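Side-chain contacts in TRAP-type transporter, periplasmic component (PDB 4P8B), which binds (S)-2-acetolactate and, as the periplasmic component of a TRAP-type transporter, probably hands it on for uptake: residues 150-155 and 218-223; 182-187 and 194-199; 188-193 and 313-318; 201-206 and 224-229. All blocks are in the same frame, centred on the assembly; numbering follows the deposited sequence.

Interactions 1 and 2 reach the bound acetolactate; interactions 3 and 4 lie further out. Interaction 1 sets strand 144-154 against helix 218-223. Interaction 2, its centre about 17 Å from that of interaction 1, packs helix 181-189 on strand 193-196 and ends at Trp-199; the two touch where Val-220 CG1 lies 3.7 Å from Trp-199 CH2. Interaction 3 uses the end of helix 181-189, and interaction 4 joins helix 199-208 to the loop after helix 218-223. Along the chain, both segments of interaction 2 fall between those of interaction 1, interaction 2 closes before interaction 4 opens, and the segments of interaction 3 alternate with those of interactions 1 and 2.

Interaction 1 of 4, residues 150-155 and 218-223; sequences GENGFR and QSVFAA. With X2X ((2S)-2-hydroxy-2-methyl-3-oxobutanoic acid), chain D.
Asn-152 reaches from its strand to Val-220 on helix 218-223, the two side chains crossing at about a right angle. Its CB is still 5.5 Å from Val-220 CG2; one bond further on, CG has closed to 4.2 Å. At the tip the amide divides its work. OD1 rests against the methyl, 3.4 Å from Val-220 CG2, while ND2 turns to the ligand and gives a weak, bent bond to the X2X hydroxyl OAF, 3.1 Å with an angle of 128° at the hydrogen. The stronger partner of ND2 is Asp-242, which also pairs with Arg-155. Here the strand makes a classic beta bulge: Asn-152 and Gly-153 both face Asp-242, and the backbone angles at Gly-153 suit glycine. Beyond it, Arg-155 bends at chi3 (68°) and brings its guanidinium edge to the ligand. NH1 donates almost straight to X2X OAF (3.0 Å, 167°), and NH2 donates to the carboxylate oxygen OAE. Towards the start of the helix water fills in: two molecules each bridge Asn-152 O and Ser-219 OG, and a third donates to Phe-154 O (2.7 Å) while accepting from Gln-218 N (2.9 Å).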
loop_
_atom_site.group_PDB
_atom_site.type_symbol
_atom_site.label_atom_id
_atom_site.label_comp_id
_atom_site.label_asym_id
_atom_site.label_seq_id
_atom_site.Cartn_x
_atom_site.Cartn_y
_atom_site.Cartn_z
ATOM N N GLY A 150 5.490 -0.123 -7.496
ATOM C CA GLY A 150 6.283 0.310 -6.353
ATOM C C GLY A 150 5.846 -0.465 -5.131
ATOM O O GLY A 150 5.256 -1.537 -5.218
ATOM N N GLU A 151 6.128 0.103 -3.966
ATOM C CA GLU A 151 5.843 -0.572 -2.700
ATOM C C GLU A 151 5.584 0.384 -1.561
ATOM O O GLU A 151 6.310 1.353 -1.365
ATOM C CB GLU A 151 7.021 -1.465 -2.335
ATOM C CG GLU A 151 6.795 -2.340 -1.095
ATOM C CD GLU A 151 7.675 -3.552 -1.134
ATOM O OE1 GLU A 151 7.618 -4.241 -2.161
ATOM O OE2 GLU A 151 8.463 -3.781 -0.193
ATOM N N ASN A 152 4.536 0.103 -0.789
ATOM C CA ASN A 152 4.369 0.720 0.528
ATOM C C ASN A 152 5.045 -0.230 1.517
ATOM O O ASN A 152 6.079 0.121 2.083
ATOM C CB ASN A 152 2.893 0.964 0.806
ATOM C CG ASN A 152 2.644 2.190 1.692
ATOM O OD1 ASN A 152 3.533 3.019 1.923
ATOM N ND2 ASN A 152 1.426 2.308 2.161
ATOM N N GLY A 153 4.513 -1.435 1.671
ATOM C CA GLY A 153 5.214 -2.496 2.359
ATOM C C GLY A 153 4.346 -3.323 3.251
ATOM O O GLY A 153 3.137 -3.218 3.255
ATOM N N PHE A 154 4.991 -4.202 4.006
ATOM C CA PHE A 154 4.298 -5.046 4.989
ATOM C C PHE A 154 3.746 -4.198 6.116
ATOM O O PHE A 154 4.475 -3.376 6.718
ATOM C CB PHE A 154 5.209 -6.162 5.524
ATOM C CG PHE A 154 5.314 -7.322 4.583
ATOM C CD1 PHE A 154 4.321 -8.271 4.542
ATOM C CD2 PHE A 154 6.381 -7.431 3.721
ATOM C CE1 PHE A 154 4.394 -9.345 3.646
ATOM C CE2 PHE A 154 6.455 -8.487 2.822
ATOM C CZ PHE A 154 5.461 -9.440 2.795
ATOM N N ARG A 155 2.464 -4.369 6.396
ATOM C CA ARG A 155 1.739 -3.450 7.265
ATOM C C ARG A 155 1.699 -4.002 8.690
ATOM O O ARG A 155 0.982 -4.944 8.983
ATOM C CB ARG A 155 0.337 -3.192 6.706
ATOM C CG ARG A 155 0.366 -2.612 5.297
ATOM C CD ARG A 155 -1.012 -2.354 4.722
ATOM N NE ARG A 155 -1.740 -1.268 5.391
ATOM C CZ ARG A 155 -1.651 0.017 5.098
ATOM N NH1 ARG A 155 -0.809 0.437 4.178
ATOM N NH2 ARG A 155 -2.386 0.898 5.754
ATOM N N GLN A 218 6.725 -0.056 7.864
ATOM C CA GLN A 218 7.701 0.560 8.722
ATOM C C GLN A 218 8.100 1.943 8.235
ATOM O O GLN A 218 8.276 2.849 9.023
ATOM C CB GLN A 218 8.943 -0.321 8.848
ATOM C CG GLN A 218 9.942 0.164 9.898
ATOM C CD GLN A 218 10.870 1.229 9.393
ATOM O OE1 GLN A 218 11.040 1.397 8.189
ATOM N NE2 GLN A 218 11.475 1.988 10.314
ATOM N N SER A 219 8.232 2.120 6.932
ATOM C CA SER A 219 8.714 3.402 6.447
ATOM C C SER A 219 7.712 4.535 6.681
ATOM O O SER A 219 8.108 5.688 6.814
ATOM C CB SER A 219 9.094 3.316 4.973
ATOM O OG SER A 219 7.968 3.006 4.180
ATOM N N VAL A 220 6.434 4.195 6.729
ATOM C CA VAL A 220 5.354 5.122 7.016
ATOM C C VAL A 220 5.324 5.402 8.516
ATOM O O VAL A 220 5.289 6.564 8.921
ATOM C CB VAL A 220 4.026 4.565 6.506
ATOM C CG1 VAL A 220 2.872 5.447 6.914
ATOM C CG2 VAL A 220 4.075 4.400 4.980
ATOM N N PHE A 221 5.417 4.359 9.344
ATOM C CA PHE A 221 5.513 4.528 10.803
ATOM C C PHE A 221 6.646 5.474 11.132
ATOM O O PHE A 221 6.505 6.390 11.946
ATOM C CB PHE A 221 5.755 3.138 11.429
ATOM C CG PHE A 221 5.799 3.125 12.931
ATOM C CD1 PHE A 221 6.960 3.477 13.598
ATOM C CD2 PHE A 221 4.678 2.783 13.663
ATOM C CE1 PHE A 221 7.009 3.443 14.982
ATOM C CE2 PHE A 221 4.727 2.782 15.060
ATOM C CZ PHE A 221 5.877 3.102 15.696
ATOM N N ALA A 222 7.789 5.271 10.492
ATOM C CA ALA A 222 8.979 6.077 10.775
ATOM C C ALA A 222 8.851 7.518 10.307
ATOM O O ALA A 222 9.084 8.441 11.073
ATOM C CB ALA A 222 10.210 5.435 10.160
ATOM N N ALA A 223 8.462 7.727 9.048
ATOM C CA ALA A 223 8.469 9.077 8.485
ATOM C C ALA A 223 7.346 9.917 9.067
ATOM O O ALA A 223 7.478 11.136 9.162
ATOM C CB ALA A 223 8.382 9.036 6.964
HETATM O OAD X2X D . -3.815 5.264 4.612
HETATM C CAH X2X D . -2.761 4.574 4.793
HETATM O OAE X2X D . -2.583 3.907 5.855
HETATM C CAI X2X D . -1.706 4.524 3.737
HETATM C CAB X2X D . -1.049 5.885 3.659
HETATM O OAF X2X D . -0.829 3.454 3.948
HETATM C CAG X2X D . -2.436 4.216 2.470
HETATM O OAC X2X D . -2.723 5.119 1.683
HETATM C CAA X2X D . -2.849 2.816 2.169
HETATM O O HOH W 1 8.189 0.292 4.027
HETATM O O HOH W 2 7.371 2.709 1.694
HETATM O O HOH W 3 7.078 -2.736 6.804
#

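Interaction 2 of 4, residues 182-187 and 194-199; sequences LYIETF and PTQMSW. With X2X ((2S)-2-hydroxy-2-methyl-3-oxobutanoic acid), chain D.
Ile-184 and Phe-187, one turn apart on helix 181-189, receive the ring of Pro-194 between them. This is the inside of a beta-alpha-beta unit: strand 174-177 leads into the helix, and strand 193-196 returns parallel to the first strand. Residues 182-187 and 194-196 run nearly antiparallel (170°), with their axes 8.3 Å apart at the closest.

The apolar contacts carry most of the interface. Ile-184 has CG1 beside its backbone N (chi1 -67°), and from there CD1 reaches the proline, 3.7 Å from Pro-194 CB. Phe-187 contributes its CB rather than its ring, at 3.8 Å from Pro-194 CB; the ring itself leads away to Leu-175 and Val-177 of the first strand.

Polar atoms take part only by touching carbon. The carbonyl Ile-184 O lies 3.7 Å from Pro-194 CG, and Gln-196 lays its amide oxygen OE1 3.7 Å from Ile-184 CG1, coming in crosswise. No hydrogen bond joins the two segments.

Past the strand the chain turns into the ligand pocket. Met-197 O accepts from Arg-176, Ser-198 caps the next helix through its bond to Asp-201 N, and Trp-199 N donates to Gln-79. Trp-199 then meets X2X in two ways: one indole face carries the ligand methyl CAB 3.8 Å above its plane, offset toward the rim, and Trp-199 CB lies 3.5 Å from the carboxylate oxygen OAD.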
loop_
_atom_site.group_PDB
_atom_site.type_symbol
_atom_site.label_atom_id
_atom_site.label_comp_id
_atom_site.label_asym_id
_atom_site.label_seq_id
_atom_site.Cartn_x
_atom_site.Cartn_y
_atom_site.Cartn_z
ATOM N N LEU A 182 -12.696 -5.414 3.440
ATOM C CA LEU A 182 -11.914 -6.575 3.834
ATOM C C LEU A 182 -11.165 -6.325 5.134
ATOM O O LEU A 182 -11.096 -7.206 6.008
ATOM C CB LEU A 182 -10.976 -6.941 2.682
ATOM C CG LEU A 182 -9.902 -8.018 2.905
ATOM C CD1 LEU A 182 -10.411 -9.268 3.633
ATOM C CD2 LEU A 182 -9.352 -8.399 1.544
ATOM N N TYR A 183 -10.617 -5.128 5.304
ATOM C CA TYR A 183 -9.892 -4.832 6.535
ATOM C C TYR A 183 -10.798 -4.840 7.773
ATOM O O TYR A 183 -10.391 -5.292 8.850
ATOM C CB TYR A 183 -9.092 -3.512 6.423
ATOM C CG TYR A 183 -7.889 -3.710 5.555
ATOM C CD1 TYR A 183 -6.706 -4.216 6.069
ATOM C CD2 TYR A 183 -7.957 -3.494 4.176
ATOM C CE1 TYR A 183 -5.609 -4.457 5.250
ATOM C CE2 TYR A 183 -6.881 -3.740 3.356
ATOM C CZ TYR A 183 -5.710 -4.241 3.898
ATOM O OH TYR A 183 -4.644 -4.505 3.076
ATOM N N ILE A 184 -12.033 -4.377 7.622
ATOM C CA ILE A 184 -12.987 -4.456 8.721
ATOM C C ILE A 184 -13.223 -5.911 9.103
ATOM O O ILE A 184 -13.223 -6.255 10.277
ATOM C CB ILE A 184 -14.321 -3.783 8.361
ATOM C CG1 ILE A 184 -14.122 -2.266 8.204
ATOM C CG2 ILE A 184 -15.373 -4.065 9.417
ATOM C CD1 ILE A 184 -13.717 -1.559 9.483
ATOM N N GLU A 185 -13.410 -6.762 8.103
ATOM C CA GLU A 185 -13.666 -8.177 8.354
ATOM C C GLU A 185 -12.462 -8.882 8.979
ATOM O O GLU A 185 -12.630 -9.704 9.894
ATOM C CB GLU A 185 -14.103 -8.873 7.061
ATOM C CG GLU A 185 -15.469 -8.392 6.608
ATOM C CD GLU A 185 -15.975 -9.112 5.376
ATOM O OE1 GLU A 185 -15.640 -10.299 5.190
ATOM O OE2 GLU A 185 -16.717 -8.490 4.587
ATOM N N THR A 186 -11.255 -8.570 8.520
ATOM C CA THR A 186 -10.066 -9.184 9.096
ATOM C C THR A 186 -9.954 -8.851 10.573
ATOM O O THR A 186 -9.719 -9.729 11.406
ATOM C CB THR A 186 -8.812 -8.730 8.361
ATOM O OG1 THR A 186 -8.867 -9.264 7.032
ATOM C CG2 THR A 186 -7.542 -9.201 9.058
ATOM N N PHE A 187 -10.093 -7.575 10.915
ATOM C CA PHE A 187 -9.948 -7.188 12.317
ATOM C C PHE A 187 -11.134 -7.622 13.176
ATOM O O PHE A 187 -10.952 -7.933 14.364
ATOM C CB PHE A 187 -9.618 -5.699 12.431
ATOM C CG PHE A 187 -8.173 -5.411 12.148
ATOM C CD1 PHE A 187 -7.220 -5.600 13.129
ATOM C CD2 PHE A 187 -7.757 -4.994 10.891
ATOM C CE1 PHE A 187 -5.882 -5.398 12.874
ATOM C CE2 PHE A 187 -6.422 -4.784 10.636
ATOM C CZ PHE A 187 -5.492 -4.975 11.623
ATOM N N PRO A 194 -12.468 -2.315 14.595
ATOM C CA PRO A 194 -11.833 -1.459 13.587
ATOM C C PRO A 194 -12.736 -0.312 13.169
ATOM O O PRO A 194 -13.951 -0.434 13.192
ATOM C CB PRO A 194 -11.594 -2.418 12.420
ATOM C CG PRO A 194 -12.689 -3.412 12.572
ATOM C CD PRO A 194 -12.817 -3.633 14.042
ATOM N N THR A 195 -12.122 0.811 12.831
ATOM C CA THR A 195 -12.835 1.935 12.261
ATOM C C THR A 195 -12.074 2.394 11.035
ATOM O O THR A 195 -10.839 2.426 11.013
ATOM C CB THR A 195 -12.990 3.088 13.254
ATOM O OG1 THR A 195 -11.739 3.336 13.903
ATOM C CG2 THR A 195 -14.040 2.747 14.300
ATOM N N GLN A 196 -12.819 2.680 9.986
ATOM C CA GLN A 196 -12.218 3.130 8.749
ATOM C C GLN A 196 -12.111 4.635 8.678
ATOM O O GLN A 196 -13.036 5.372 9.025
ATOM C CB GLN A 196 -12.970 2.592 7.538
ATOM C CG GLN A 196 -14.430 2.900 7.456
ATOM C CD GLN A 196 -15.080 2.061 6.379
ATOM O OE1 GLN A 196 -15.083 0.831 6.459
ATOM N NE2 GLN A 196 -15.595 2.711 5.346
HETATM N N MSE A 197 -10.943 5.089 8.248
HETATM C CA MSE A 197 -10.787 6.497 7.922
HETATM C C MSE A 197 -9.552 6.741 7.079
HETATM O O MSE A 197 -8.652 5.915 7.015
HETATM C CB MSE A 197 -10.745 7.350 9.182
HETATM C CG MSE A 197 -9.515 7.139 9.988
HETATM SE SE MSE A 197 -9.640 7.841 11.826
HETATM C CE MSE A 197 -10.829 6.541 12.540
ATOM N N SER A 198 -9.569 7.868 6.372
ATOM C CA SER A 198 -8.454 8.258 5.530
ATOM C C SER A 198 -7.182 8.458 6.315
ATOM O O SER A 198 -7.197 8.617 7.547
ATOM C CB SER A 198 -8.769 9.567 4.819
ATOM O OG SER A 198 -8.821 10.619 5.782
ATOM N N TRP A 199 -6.059 8.476 5.614
ATOM C CA TRP A 199 -4.777 8.733 6.236
ATOM C C TRP A 199 -4.812 10.109 6.938
ATOM O O TRP A 199 -4.336 10.244 8.064
ATOM C CB TRP A 199 -3.667 8.683 5.191
ATOM C CG TRP A 199 -2.338 9.160 5.683
ATOM C CD1 TRP A 199 -1.696 10.297 5.310
ATOM C CD2 TRP A 199 -1.518 8.539 6.667
ATOM N NE1 TRP A 199 -0.510 10.410 5.986
ATOM C CE2 TRP A 199 -0.377 9.345 6.829
ATOM C CE3 TRP A 199 -1.640 7.380 7.432
ATOM C CZ2 TRP A 199 0.653 9.012 7.706
ATOM C CZ3 TRP A 199 -0.612 7.054 8.323
ATOM C CH2 TRP A 199 0.513 7.881 8.448
HETATM O OAD X2X D . -3.815 5.264 4.612
HETATM C CAH X2X D . -2.761 4.574 4.793
HETATM O OAE X2X D . -2.583 3.907 5.855
HETATM C CAI X2X D . -1.706 4.524 3.737
HETATM C CAB X2X D . -1.049 5.885 3.659
HETATM O OAF X2X D . -0.829 3.454 3.948
HETATM C CAG X2X D . -2.436 4.216 2.470
HETATM O OAC X2X D . -2.723 5.119 1.683
HETATM C CAA X2X D . -2.849 2.816 2.169
#

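Interaction 3 of 4, residues 188-193 and 313-318; sequences NALGAN and RKATAK
Leu-190 and Thr-316 meet because each turns a branch beside its own backbone N, opposite the carbonyl carbon. In Leu-190 that branch is CG (chi1 -63°), and in Thr-316 it is the methyl CG2. In Leu-190, chi2 (170°) sends CD1 on in the extended direction and leaves CD2 as the branch that touches: it lies 3.9 Å from Thr-316 CG2 and 4.0 Å from Ala-315 CB. Leu-190 CG is also near, 4.0 Å from Thr-316 CG2. Next along the interface Ala-189 faces a carbonyl instead, its CB 3.9 Å from Ala-315 O.

A single water donates to Ala-315 O at 2.8 Å and to Ala-189 O at 3.1 Å, joining the two helix ends without any direct bond between them. The hydroxyl of Thr-316 takes no part in the crossing; OG1 bonds back to Phe-312 O in the last turn of the preceding helix 306-315, which leaves the methyl to do the packing. Pro-167 and Trp-237 also lie against Leu-190, and Pro-114 and Phe-115 against Thr-316.

Both sides of the contact are places where helices stop. Thr-316 is the break between helices 306-315 and 317-327, at the N-cap position of the second although its side chain makes no capping bond, while helix 181-189 closes in a Schellman motif at Gly-191, whose positive phi (83°) begins the turn towards strand 193-196.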
loop_
_atom_site.group_PDB
_atom_site.type_symbol
_atom_site.label_atom_id
_atom_site.label_comp_id
_atom_site.label_asym_id
_atom_site.label_seq_id
_atom_site.Cartn_x
_atom_site.Cartn_y
_atom_site.Cartn_z
ATOM N N ASN A 188 -12.334 -7.695 12.608
ATOM C CA ASN A 188 -13.471 -8.282 13.328
ATOM C C ASN A 188 -13.180 -9.740 13.708
ATOM O O ASN A 188 -13.530 -10.176 14.797
ATOM C CB ASN A 188 -14.765 -8.252 12.501
ATOM C CG ASN A 188 -15.358 -6.872 12.361
ATOM O OD1 ASN A 188 -14.977 -5.940 13.051
ATOM N ND2 ASN A 188 -16.326 -6.746 11.467
ATOM N N ALA A 189 -12.565 -10.494 12.802
ATOM C CA ALA A 189 -12.248 -11.901 13.072
ATOM C C ALA A 189 -11.256 -12.039 14.212
ATOM O O ALA A 189 -11.201 -13.080 14.861
ATOM C CB ALA A 189 -11.690 -12.559 11.820
ATOM N N LEU A 190 -10.456 -11.004 14.431
ATOM C CA LEU A 190 -9.460 -10.976 15.497
ATOM C C LEU A 190 -10.018 -10.376 16.791
ATOM O O LEU A 190 -9.279 -10.193 17.756
ATOM C CB LEU A 190 -8.215 -10.209 15.043
ATOM C CG LEU A 190 -7.499 -10.852 13.858
ATOM C CD1 LEU A 190 -6.428 -9.951 13.276
ATOM C CD2 LEU A 190 -6.914 -12.168 14.294
ATOM N N GLY A 191 -11.315 -10.063 16.810
ATOM C CA GLY A 191 -11.960 -9.557 18.013
ATOM C C GLY A 191 -11.796 -8.070 18.269
ATOM O O GLY A 191 -12.211 -7.566 19.320
ATOM N N ALA A 192 -11.203 -7.364 17.311
ATOM C CA ALA A 192 -10.993 -5.935 17.447
ATOM C C ALA A 192 -12.218 -5.127 17.031
ATOM O O ALA A 192 -13.215 -5.673 16.550
ATOM C CB ALA A 192 -9.755 -5.519 16.659
ATOM N N ASN A 193 -12.135 -3.819 17.262
ATOM C CA ASN A 193 -13.157 -2.859 16.859
ATOM C C ASN A 193 -12.558 -1.891 15.852
ATOM O O ASN A 193 -12.159 -0.775 16.194
ATOM C CB ASN A 193 -13.684 -2.094 18.074
ATOM C CG ASN A 193 -14.522 -2.958 18.986
ATOM O OD1 ASN A 193 -15.432 -3.656 18.537
ATOM N ND2 ASN A 193 -14.215 -2.925 20.275
ATOM N N ARG A 313 -2.885 -16.689 11.287
ATOM C CA ARG A 313 -3.325 -17.161 9.978
ATOM C C ARG A 313 -4.590 -17.986 10.123
ATOM O O ARG A 313 -5.548 -17.813 9.369
ATOM C CB ARG A 313 -2.220 -17.965 9.305
ATOM C CG ARG A 313 -2.622 -18.531 7.935
ATOM C CD ARG A 313 -1.639 -19.551 7.451
ATOM N NE ARG A 313 -0.332 -18.967 7.166
ATOM C CZ ARG A 313 0.833 -19.510 7.511
ATOM N NH1 ARG A 313 0.887 -20.659 8.184
ATOM N NH2 ARG A 313 1.962 -18.894 7.183
ATOM N N LYS A 314 -4.613 -18.882 11.101
ATOM C CA LYS A 314 -5.784 -19.718 11.284
ATOM C C LYS A 314 -6.996 -18.885 11.704
ATOM O O LYS A 314 -8.106 -19.121 11.221
ATOM C CB LYS A 314 -5.461 -20.869 12.245
ATOM C CG LYS A 314 -4.556 -21.913 11.552
ATOM C CD LYS A 314 -4.245 -23.166 12.369
ATOM C CE LYS A 314 -4.217 -24.401 11.460
ATOM N NZ LYS A 314 -3.015 -25.277 11.641
ATOM N N ALA A 315 -6.784 -17.858 12.517
ATOM C CA ALA A 315 -7.892 -17.036 12.987
ATOM C C ALA A 315 -8.505 -16.220 11.852
ATOM O O ALA A 315 -9.669 -15.841 11.914
ATOM C CB ALA A 315 -7.442 -16.116 14.107
ATOM N N THR A 316 -7.724 -15.956 10.811
ATOM C CA THR A 316 -8.208 -15.131 9.697
ATOM C C THR A 316 -8.528 -15.955 8.443
ATOM O O THR A 316 -8.862 -15.384 7.405
ATOM C CB THR A 316 -7.189 -14.023 9.332
ATOM O OG1 THR A 316 -5.913 -14.601 9.056
ATOM C CG2 THR A 316 -7.060 -13.016 10.475
ATOM N N ALA A 317 -8.467 -17.280 8.541
ATOM C CA ALA A 317 -8.621 -18.136 7.367
ATOM C C ALA A 317 -10.015 -18.082 6.727
ATOM O O ALA A 317 -10.134 -18.216 5.511
ATOM C CB ALA A 317 -8.272 -19.568 7.728
ATOM N N LYS A 318 -11.060 -17.889 7.526
ATOM C CA LYS A 318 -12.411 -17.843 6.978
ATOM C C LYS A 318 -12.591 -16.557 6.170
ATOM O O LYS A 318 -13.227 -16.546 5.118
ATOM C CB LYS A 318 -13.462 -17.952 8.092
HETATM O O HOH W 4 -11.469 -16.034 14.063
#

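Interaction 4 of 4, residues 201-206 and 224-229; sequences DAQPAM and AKLYTV
Leu-226 and Met-206 meet methyl to methyl where the loop after helix 218-223 packs on helix 199-208. The loop begins at Ala-224, whose CB points toward helix 199-208 and rests on Trp-199 at its start. Lys-225 follows with positive phi, completing a Schellman motif at the end of helix 218-223. Its carbonyl is gripped twice, by Thr-228 N and by Thr-228 OG1 (2.7 Å), which holds the short 3-10 turn 226-228 together.

Leu-226 makes the first real contact. Its CD2 lies 3.6 Å from CE and 4.0 Å from SE of Met-206, a selenomethionine whose chain bends at chi3 (-71°) to bring that methyl across. Gln-203 adds its amide oxygen, with OE1 4.2 Å from Leu-226 CD2; its NE2 is taken up by Trp-199 O in its own helix. The ring of Tyr-227 stacks on His-297.

Val-229 closes the interface, with chi1 at -72° and CG2 set between the backbone N and the carbonyl carbon. In that position CG2 reaches Met-206 CB at 3.9 Å, the two side chains crossing at a slant. The carbonyls Met-206 O and Val-229 O come within 3.5 Å, both acceptors, and Val-229 O finds its donor in Gln-231. With no hydrogen bond across the segments, the loop is held to the helix chiefly by Leu-226 and Val-229 against one selenomethionine side chain, through shape and dispersion.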
loop_
_atom_site.group_PDB
_atom_site.type_symbol
_atom_site.label_atom_id
_atom_site.label_comp_id
_atom_site.label_asym_id
_atom_site.label_seq_id
_atom_site.Cartn_x
_atom_site.Cartn_y
_atom_site.Cartn_z
ATOM N N ASP A 201 -7.387 11.629 8.271
ATOM C CA ASP A 201 -8.229 11.558 9.450
ATOM C C ASP A 201 -7.615 10.685 10.568
ATOM O O ASP A 201 -7.905 10.871 11.756
ATOM C CB ASP A 201 -9.626 11.066 9.060
ATOM C CG ASP A 201 -10.462 12.142 8.403
ATOM O OD1 ASP A 201 -10.108 13.335 8.526
ATOM O OD2 ASP A 201 -11.498 11.796 7.808
ATOM N N ALA A 202 -6.758 9.753 10.188
ATOM C CA ALA A 202 -6.099 8.923 11.164
ATOM C C ALA A 202 -5.226 9.712 12.121
ATOM O O ALA A 202 -5.092 9.329 13.286
ATOM C CB ALA A 202 -5.277 7.861 10.454
ATOM N N GLN A 203 -4.645 10.809 11.659
ATOM C CA GLN A 203 -3.680 11.554 12.473
ATOM C C GLN A 203 -4.295 12.113 13.746
ATOM O O GLN A 203 -3.799 11.842 14.846
ATOM C CB GLN A 203 -3.034 12.678 11.664
ATOM C CG GLN A 203 -2.512 12.226 10.304
ATOM C CD GLN A 203 -1.601 11.017 10.400
ATOM O OE1 GLN A 203 -0.627 11.008 11.145
ATOM N NE2 GLN A 203 -1.923 9.977 9.644
ATOM N N PRO A 204 -5.379 12.903 13.631
ATOM C CA PRO A 204 -5.916 13.436 14.885
ATOM C C PRO A 204 -6.503 12.340 15.769
ATOM O O PRO A 204 -6.534 12.472 16.981
ATOM C CB PRO A 204 -7.009 14.424 14.426
ATOM C CG PRO A 204 -7.348 13.973 13.021
ATOM C CD PRO A 204 -6.045 13.509 12.463
ATOM N N ALA A 205 -7.009 11.289 15.143
ATOM C CA ALA A 205 -7.600 10.186 15.888
ATOM C C ALA A 205 -6.533 9.479 16.740
ATOM O O ALA A 205 -6.785 9.113 17.891
ATOM C CB ALA A 205 -8.270 9.203 14.937
HETATM N N MSE A 206 -5.338 9.314 16.189
HETATM C CA MSE A 206 -4.243 8.727 16.976
HETATM C C MSE A 206 -3.770 9.685 18.060
HETATM O O MSE A 206 -3.488 9.270 19.191
HETATM C CB MSE A 206 -3.063 8.373 16.095
HETATM C CG MSE A 206 -3.315 7.206 15.191
HETATM SE SE MSE A 206 -1.771 6.741 14.084
HETATM C CE MSE A 206 -1.778 8.245 12.888
ATOM N N ALA A 224 6.251 9.284 9.469
ATOM C CA ALA A 224 5.173 9.972 10.160
ATOM C C ALA A 224 5.421 10.031 11.675
ATOM O O ALA A 224 4.609 10.605 12.399
ATOM C CB ALA A 224 3.841 9.297 9.874
ATOM N N LYS A 225 6.523 9.447 12.152
ATOM C CA LYS A 225 6.880 9.491 13.575
ATOM C C LYS A 225 5.716 9.056 14.445
ATOM O O LYS A 225 5.362 9.739 15.413
ATOM C CB LYS A 225 7.358 10.886 13.959
ATOM C CG LYS A 225 8.561 11.331 13.184
ATOM C CD LYS A 225 9.162 12.590 13.756
ATOM C CE LYS A 225 10.507 12.883 13.116
ATOM N NZ LYS A 225 10.379 13.237 11.678
ATOM N N LEU A 226 5.159 7.871 14.164
ATOM C CA LEU A 226 3.876 7.525 14.792
ATOM C C LEU A 226 4.015 7.262 16.282
ATOM O O LEU A 226 3.036 7.337 17.008
ATOM C CB LEU A 226 3.204 6.350 14.083
ATOM C CG LEU A 226 2.707 6.689 12.677
ATOM C CD1 LEU A 226 1.942 5.473 12.130
ATOM C CD2 LEU A 226 1.822 7.895 12.649
ATOM N N TYR A 227 5.238 7.018 16.741
ATOM C CA TYR A 227 5.489 6.909 18.174
ATOM C C TYR A 227 5.160 8.203 18.906
ATOM O O TYR A 227 4.955 8.185 20.108
ATOM C CB TYR A 227 6.942 6.495 18.472
ATOM C CG TYR A 227 7.960 7.242 17.661
ATOM C CD1 TYR A 227 8.487 8.461 18.086
ATOM C CD2 TYR A 227 8.379 6.740 16.437
ATOM C CE1 TYR A 227 9.411 9.141 17.297
ATOM C CE2 TYR A 227 9.293 7.402 15.665
ATOM C CZ TYR A 227 9.809 8.595 16.083
ATOM O OH TYR A 227 10.731 9.245 15.294
ATOM N N THR A 228 5.118 9.334 18.209
ATOM C CA THR A 228 4.756 10.607 18.823
ATOM C C THR A 228 3.251 10.788 18.979
ATOM O O THR A 228 2.807 11.727 19.648
ATOM C CB THR A 228 5.336 11.829 18.082
ATOM O OG1 THR A 228 4.681 12.004 16.816
ATOM C CG2 THR A 228 6.843 11.673 17.896
ATOM N N VAL A 229 2.476 9.892 18.380
ATOM C CA VAL A 229 1.021 9.879 18.546
ATOM C C VAL A 229 0.574 8.523 19.104
ATOM O O VAL A 229 -0.368 7.892 18.614
ATOM C CB VAL A 229 0.267 10.280 17.259
ATOM C CG1 VAL A 229 0.441 11.790 17.001
ATOM C CG2 VAL A 229 0.724 9.476 16.066
#